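Local structure of light harvesting complex 1 Protein W (Rhodopseudomonas palustris, 6Z5S) at residues Y32-G37 with F89-R93; S40-P45 with T81-P86. The protein probably takes a place at the light-harvesting ring as a transmembrane helical protein, contacting bacteriochlorophyll a and spirilloxanthin and perhaps shaping an opening in the ring. All coordinates share one frame; numbering follows the deposited sequence.

Two contacts at successive levels join helix 37-57 and its leading loop to helix 67-89 and its trailing turn. Contact 2 is the buried helix-helix core near the middle of the chain; contact 1 is the partly buried closure at the end of the pair. Their centres are 12 Å apart, and they meet where F89 CB packs 3.6 Å from S40 OG. Along the sequence contact 2 is nested within the loop that contact 1 closes. Bacteriochlorophyll a lies against contact 2 and comes within about 6 Å of the side-chain position of G37 in contact 1, whereas spirilloxanthin touches the 32-37 loop and is about 12 Å from the side chain of S40.

Contact 1 of 2, residues Y32-G37 with F89-R93; sequences YCQAAG and FWFFR. With CRT (spirilloxanthin), chain B.
Y32 reaches across to four residues of 89-93, CB meeting two and the ring the others. Its CB lies 3.4 Å from CE2 of F92 and, in the plane of the F89 ring, 3.8 Å from CZ of F89. Beyond CB, a chi1 of 83° sets CG between the backbone N and carbonyl carbon, and the ring runs alongside W90, with Y32 CD2 4.0 Å from W90 CZ3. R93 comes over one face of the ring, toward its rim: Y32 CD1 lies 3.2 Å from NH1 of R93, at the edge of the guanidinium, whose plane stands 87° to the tyrosine ring. At the tip, Y32 OH hydrogen-bonds to NZ of K30. The receiving surface is a type I beta turn, F89 to F92, at the end of helix 67-89, predicted to span the membrane; F89 and F92 also pack on helix 10-24. Over one face of F89 lie A36 C and G37; G37 CA makes a CH-pi contact 3.9 Å from the F89 ring centroid, while A36 CB sits 3.4 Å from F89 CE1. Away from this turn, the loop meets spirilloxanthin, with A35 CB 3.5 Å from CRT C13 and the amide end of Q34 beside the carotenoid methyl C8.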
# COMPACT_ATOMS: atom_id res chain seq x y z
N TYR A 32 16.60 -18.73 41.57
CA TYR A 32 16.76 -17.42 40.95
C TYR A 32 15.43 -16.89 40.45
O TYR A 32 15.08 -15.73 40.68
CB TYR A 32 17.78 -17.49 39.81
CG TYR A 32 17.22 -17.96 38.50
CD1 TYR A 32 16.96 -19.30 38.28
CD2 TYR A 32 16.94 -17.07 37.47
CE1 TYR A 32 16.44 -19.75 37.07
CE2 TYR A 32 16.42 -17.50 36.27
CZ TYR A 32 16.17 -18.84 36.08
OH TYR A 32 15.66 -19.28 34.88
N CYS A 33 14.65 -17.74 39.78
CA CYS A 33 13.29 -17.44 39.33
C CYS A 33 12.34 -17.25 40.50
O CYS A 33 11.16 -16.95 40.29
CB CYS A 33 12.80 -18.56 38.42
SG CYS A 33 11.19 -18.33 37.65
N GLN A 34 12.84 -17.38 41.71
CA GLN A 34 12.08 -17.38 42.95
C GLN A 34 12.54 -16.18 43.77
O GLN A 34 13.22 -15.29 43.26
CB GLN A 34 12.23 -18.73 43.65
CG GLN A 34 11.76 -19.88 42.76
CD GLN A 34 11.96 -21.25 43.36
OE1 GLN A 34 12.84 -21.46 44.19
NE2 GLN A 34 11.14 -22.20 42.93
N ALA A 35 12.17 -16.15 45.05
CA ALA A 35 12.40 -14.94 45.82
C ALA A 35 13.87 -14.77 46.15
O ALA A 35 14.25 -14.63 47.31
CB ALA A 35 11.59 -14.95 47.11
N ALA A 36 14.70 -14.80 45.12
CA ALA A 36 16.07 -14.32 45.21
C ALA A 36 16.27 -13.11 44.31
O ALA A 36 16.61 -12.04 44.79
CB ALA A 36 17.05 -15.45 44.85
N GLY A 37 16.00 -13.25 43.01
CA GLY A 37 16.00 -12.09 42.14
C GLY A 37 14.85 -11.15 42.42
O GLY A 37 14.99 -9.93 42.27
N PHE A 89 22.46 -9.32 41.68
CA PHE A 89 22.10 -10.69 42.02
C PHE A 89 22.44 -11.66 40.89
O PHE A 89 22.81 -12.81 41.16
CB PHE A 89 20.62 -10.81 42.35
CG PHE A 89 20.10 -12.21 42.26
CD1 PHE A 89 20.31 -13.10 43.28
CD2 PHE A 89 19.43 -12.64 41.13
CE1 PHE A 89 19.85 -14.39 43.20
CE2 PHE A 89 18.97 -13.93 41.04
CZ PHE A 89 19.18 -14.81 42.07
N TRP A 90 22.33 -11.21 39.64
CA TRP A 90 22.54 -12.08 38.49
C TRP A 90 23.85 -12.83 38.56
O TRP A 90 24.00 -13.88 37.91
CB TRP A 90 22.47 -11.25 37.21
CG TRP A 90 22.42 -12.08 35.97
CD1 TRP A 90 23.16 -11.89 34.84
CD2 TRP A 90 21.59 -13.22 35.71
NE1 TRP A 90 22.85 -12.84 33.90
CE2 TRP A 90 21.88 -13.66 34.41
CE3 TRP A 90 20.62 -13.90 36.46
CZ2 TRP A 90 21.25 -14.77 33.84
CZ3 TRP A 90 20.00 -14.99 35.90
CH2 TRP A 90 20.31 -15.41 34.60
N PHE A 91 24.80 -12.34 39.34
CA PHE A 91 26.02 -13.09 39.56
C PHE A 91 25.78 -14.42 40.28
O PHE A 91 26.67 -15.27 40.27
CB PHE A 91 27.01 -12.23 40.32
CG PHE A 91 27.64 -11.16 39.48
CD1 PHE A 91 27.28 -11.01 38.15
CD2 PHE A 91 28.61 -10.33 40.00
CE1 PHE A 91 27.86 -10.04 37.37
CE2 PHE A 91 29.19 -9.35 39.22
CZ PHE A 91 28.82 -9.21 37.90
N PHE A 92 24.60 -14.62 40.87
CA PHE A 92 24.23 -15.94 41.36
C PHE A 92 24.28 -16.96 40.23
O PHE A 92 25.06 -17.92 40.28
CB PHE A 92 22.83 -15.91 41.97
CG PHE A 92 22.16 -17.26 42.03
CD1 PHE A 92 22.54 -18.19 42.97
CD2 PHE A 92 21.15 -17.59 41.15
CE1 PHE A 92 21.93 -19.42 43.03
CE2 PHE A 92 20.54 -18.82 41.20
CZ PHE A 92 20.93 -19.74 42.15
N ARG A 93 23.44 -16.78 39.22
CA ARG A 93 23.48 -17.68 38.07
C ARG A 93 24.81 -17.56 37.34
O ARG A 93 25.28 -18.54 36.76
CB ARG A 93 22.30 -17.39 37.13
CG ARG A 93 22.29 -18.18 35.83
CD ARG A 93 22.08 -19.67 36.05
NE ARG A 93 20.75 -19.99 36.57
CZ ARG A 93 20.38 -21.20 36.96
NH1 ARG A 93 19.15 -21.41 37.43
NH2 ARG A 93 21.22 -22.22 36.87
C1M CRT B . 12.56 -25.95 43.33
O1 CRT B . 12.42 -25.48 44.66
C1 CRT B . 11.20 -25.75 45.36
C2 CRT B . 10.07 -25.13 44.54
C3 CRT B . 11.03 -27.26 45.47
C4 CRT B . 11.24 -25.12 46.76
C5 CRT B . 11.31 -23.63 46.80
C6 CRT B . 10.34 -22.83 47.25
C7 CRT B . 10.32 -21.43 47.25
C8 CRT B . 11.58 -20.70 46.99
C9 CRT B . 9.15 -20.69 47.46
C10 CRT B . 8.96 -19.32 47.45
C11 CRT B . 7.72 -18.72 47.52
C12 CRT B . 7.39 -17.36 47.62
C13 CRT B . 8.49 -16.38 47.69
C14 CRT B . 6.08 -16.90 47.65
C15 CRT B . 5.61 -15.61 47.83
C16 CRT B . 4.27 -15.29 47.85
C17 CRT B . 3.64 -14.05 47.96
C18 CRT B . 4.44 -12.86 48.30
C19 CRT B . 2.27 -13.91 47.72
C20 CRT B . 1.52 -12.76 47.59
C21 CRT B . 0.21 -12.65 47.15
C22 CRT B . -0.56 -11.54 46.93
C23 CRT B . -1.81 -11.44 46.30
C24 CRT B . -2.49 -12.69 45.88
C25 CRT B . -2.42 -10.22 46.04
C26 CRT B . -3.57 -9.94 45.35
C27 CRT B . -3.96 -8.64 45.11
C28 CRT B . -5.05 -8.14 44.41
C29 CRT B . -6.08 -9.07 43.89
C30 CRT B . -5.19 -6.77 44.19
C31 CRT B . -6.13 -6.05 43.50
C32 CRT B . -6.02 -4.68 43.47
C33 CRT B . -6.78 -3.71 42.83
C34 CRT B . -7.87 -4.13 41.92
C35 CRT B . -6.53 -2.35 43.02
C36 CRT B . -7.08 -1.31 42.42
C37 CRT B . -6.66 0.10 42.68
C38 CRT B . -6.04 0.83 41.48
C39 CRT B . -5.60 2.23 41.89
C40 CRT B . -4.88 0.02 40.92
O2 CRT B . -7.04 0.92 40.45
C2M CRT B . -6.70 1.61 39.27

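Contact 2 of 2, residues S40-P45 with T81-P86; sequences SMVVGP and TLFVGP. With BCL (bacteriochlorophyll a), chain C.
M41 and G44 of helix 40-45 come nearest to G85 and T81 of helix 81-86 in a roughly antiparallel crossing, 141° between directions, with the axes of these segments 7.2 Å apart at closest approach. Two glycines, one from each helix, let the backbones come this close. G85 CA lies 3.3 Å from S40 O in a CA-H...O contact, and G44 CA receives the methyl CG2 of T81 at 3.3 Å. With S40 OG anti to its own backbone N, chi1 176°, the hydroxyl is carried across to G85 O, where it donates a weak hydrogen bond of 2.8 Å. The threonine hydroxyl turns from the interface and bonds to P77 O within its own helix.

Toward the pigment the packing becomes apolar. L82 inserts its CD1 branch between M41 and P45, 3.6 Å from P45 CG and close to M41 O, a carbonyl that the N-H-less P45 cannot pair with one turn later. Its other branch, CD2, touches the bacteriochlorophyll methyl CMB at 3.8 Å. M41 runs extended as far as SD and then bends, chi3 -69°, so that CE rests 3.7 Å from P86 CG while SD meets the phytyl-tail atom C7 of the pigment at 3.6 Å. V42 O and P45 CB both border the macrocycle methyl CMA. Each helix is kinked within the segment, near its proline. M41, V42 and P45 from one and L82 from the other line the bacteriochlorophyll pocket. Helix 10-24 packs behind them, A19 against S40 and T15 against T81, completing a three-helix arrangement without strands, while aromatic side chains of a neighbouring protein chain pack on M41 and L82.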
# COMPACT_ATOMS: atom_id res chain seq x y z
N SER A 40 15.71 -9.38 45.71
CA SER A 40 16.81 -8.47 45.40
C SER A 40 16.32 -7.22 44.70
O SER A 40 17.02 -6.20 44.70
CB SER A 40 17.84 -9.17 44.52
OG SER A 40 18.86 -8.27 44.14
N MET A 41 15.13 -7.26 44.09
CA MET A 41 14.59 -6.09 43.42
C MET A 41 13.90 -5.16 44.41
O MET A 41 14.06 -3.93 44.32
CB MET A 41 13.62 -6.52 42.33
CG MET A 41 13.12 -5.39 41.46
SD MET A 41 11.96 -5.98 40.22
CE MET A 41 13.05 -6.94 39.17
N VAL A 42 13.15 -5.71 45.35
CA VAL A 42 12.30 -4.89 46.21
C VAL A 42 12.93 -4.55 47.55
O VAL A 42 12.45 -3.64 48.23
CB VAL A 42 10.94 -5.58 46.44
CG1 VAL A 42 10.34 -5.99 45.11
CG2 VAL A 42 11.09 -6.77 47.35
N VAL A 43 13.99 -5.26 47.96
CA VAL A 43 14.64 -4.89 49.21
C VAL A 43 15.39 -3.58 49.07
O VAL A 43 15.69 -2.92 50.07
CB VAL A 43 15.59 -6.01 49.68
CG1 VAL A 43 16.85 -6.03 48.83
CG2 VAL A 43 15.92 -5.84 51.15
N GLY A 44 15.68 -3.16 47.84
CA GLY A 44 16.47 -1.98 47.60
C GLY A 44 15.82 -0.68 48.02
O GLY A 44 16.39 0.10 48.78
N PRO A 45 14.62 -0.41 47.49
CA PRO A 45 13.91 0.81 47.90
C PRO A 45 13.72 0.93 49.40
O PRO A 45 13.74 2.05 49.92
CB PRO A 45 12.58 0.70 47.16
CG PRO A 45 12.93 -0.03 45.94
CD PRO A 45 13.96 -1.04 46.34
N THR A 81 17.97 1.80 42.35
CA THR A 81 18.21 0.60 43.15
C THR A 81 17.31 -0.54 42.69
O THR A 81 17.73 -1.70 42.67
CB THR A 81 17.96 0.92 44.61
OG1 THR A 81 18.81 2.01 45.01
CG2 THR A 81 18.30 -0.25 45.43
N LEU A 82 16.07 -0.21 42.33
CA LEU A 82 15.15 -1.19 41.76
C LEU A 82 15.78 -1.93 40.59
O LEU A 82 15.38 -3.06 40.28
CB LEU A 82 13.86 -0.50 41.32
CG LEU A 82 12.57 -1.29 41.41
CD1 LEU A 82 12.29 -1.71 42.83
CD2 LEU A 82 11.42 -0.46 40.87
N PHE A 83 16.75 -1.31 39.92
CA PHE A 83 17.48 -1.93 38.82
C PHE A 83 18.80 -2.54 39.25
O PHE A 83 19.17 -3.60 38.75
CB PHE A 83 17.73 -0.90 37.71
CG PHE A 83 16.57 -0.69 36.80
CD1 PHE A 83 16.38 -1.50 35.69
CD2 PHE A 83 15.66 0.32 37.04
CE1 PHE A 83 15.31 -1.30 34.84
CE2 PHE A 83 14.58 0.52 36.20
CZ PHE A 83 14.41 -0.29 35.10
N VAL A 84 19.53 -1.89 40.16
CA VAL A 84 20.84 -2.39 40.54
C VAL A 84 20.74 -3.66 41.38
O VAL A 84 21.71 -4.42 41.46
CB VAL A 84 21.65 -1.32 41.30
CG1 VAL A 84 21.26 -1.28 42.76
CG2 VAL A 84 23.13 -1.59 41.17
N GLY A 85 19.60 -3.90 42.01
CA GLY A 85 19.40 -5.14 42.73
C GLY A 85 19.55 -6.37 41.85
O GLY A 85 20.44 -7.20 42.06
N PRO A 86 18.68 -6.51 40.85
CA PRO A 86 18.71 -7.72 40.02
C PRO A 86 20.01 -7.95 39.28
O PRO A 86 20.44 -9.11 39.15
CB PRO A 86 17.54 -7.51 39.05
CG PRO A 86 16.64 -6.58 39.75
CD PRO A 86 17.52 -5.66 40.53
MG BCL C . 6.91 2.24 47.46
CHA BCL C . 5.50 -0.76 48.22
CHB BCL C . 8.99 0.67 45.34
CHC BCL C . 8.05 5.26 46.47
CHD BCL C . 4.33 3.87 49.18
NA BCL C . 7.33 0.34 47.02
C1A BCL C . 6.73 -0.72 47.41
C2A BCL C . 7.37 -1.99 46.96
C3A BCL C . 8.65 -1.50 46.36
C4A BCL C . 8.33 -0.05 46.23
CMA BCL C . 9.82 -1.69 47.31
CAA BCL C . 6.55 -2.65 45.87
CBA BCL C . 6.33 -4.12 46.17
CGA BCL C . 6.29 -4.89 44.88
O1A BCL C . 6.69 -4.38 43.85
O2A BCL C . 5.80 -6.25 44.83
NB BCL C . 8.29 2.88 46.09
C1B BCL C . 9.09 2.13 45.32
C2B BCL C . 10.03 2.84 44.42
C3B BCL C . 9.73 4.23 44.78
C4B BCL C . 8.68 4.13 45.81
CMB BCL C . 11.00 2.23 43.45
CAB BCL C . 10.33 5.50 44.26
OBB BCL C . 10.35 6.48 44.98
CBB BCL C . 10.86 5.54 42.86
NC BCL C . 6.36 4.14 47.76
C1C BCL C . 6.97 5.22 47.23
C2C BCL C . 6.31 6.51 47.57
C3C BCL C . 5.23 6.06 48.50
C4C BCL C . 5.37 4.58 48.45
CMC BCL C . 7.29 7.41 48.29
CAC BCL C . 3.84 6.40 48.01
CBC BCL C . 3.51 7.86 48.19
ND BCL C . 5.21 1.78 48.48
C1D BCL C . 4.26 2.42 49.17
C2D BCL C . 3.24 1.51 49.78
C3D BCL C . 3.80 0.23 49.36
C4D BCL C . 4.90 0.47 48.66
CMD BCL C . 1.99 1.61 50.60
CAD BCL C . 3.58 -1.22 49.44
OBD BCL C . 2.62 -1.81 50.03
CBD BCL C . 4.66 -1.91 48.70
CGD BCL C . 5.36 -2.85 49.62
O1D BCL C . 5.82 -2.47 50.68
O2D BCL C . 5.46 -4.25 49.28
CED BCL C . 5.91 -5.18 50.26
C1 BCL C . 6.40 -7.15 43.92
C2 BCL C . 6.90 -8.34 44.70
C3 BCL C . 7.54 -9.36 44.12
C4 BCL C . 7.99 -10.50 44.98
C5 BCL C . 7.81 -9.36 42.63
C6 BCL C . 9.12 -8.63 42.33
C7 BCL C . 9.31 -8.36 40.84
C8 BCL C . 9.41 -9.65 40.02
C9 BCL C . 10.86 -10.01 39.74
C10 BCL C . 8.58 -9.51 38.75
C11 BCL C . 9.38 -9.71 37.46
C12 BCL C . 9.46 -8.42 36.65
C13 BCL C . 8.53 -8.47 35.44
C14 BCL C . 9.32 -8.78 34.17
C15 BCL C . 7.78 -7.15 35.30
C16 BCL C . 6.44 -7.34 34.60
C17 BCL C . 5.62 -6.06 34.57
C18 BCL C . 4.56 -6.12 33.48
C19 BCL C . 4.21 -4.72 32.98
C20 BCL C . 3.30 -6.85 33.94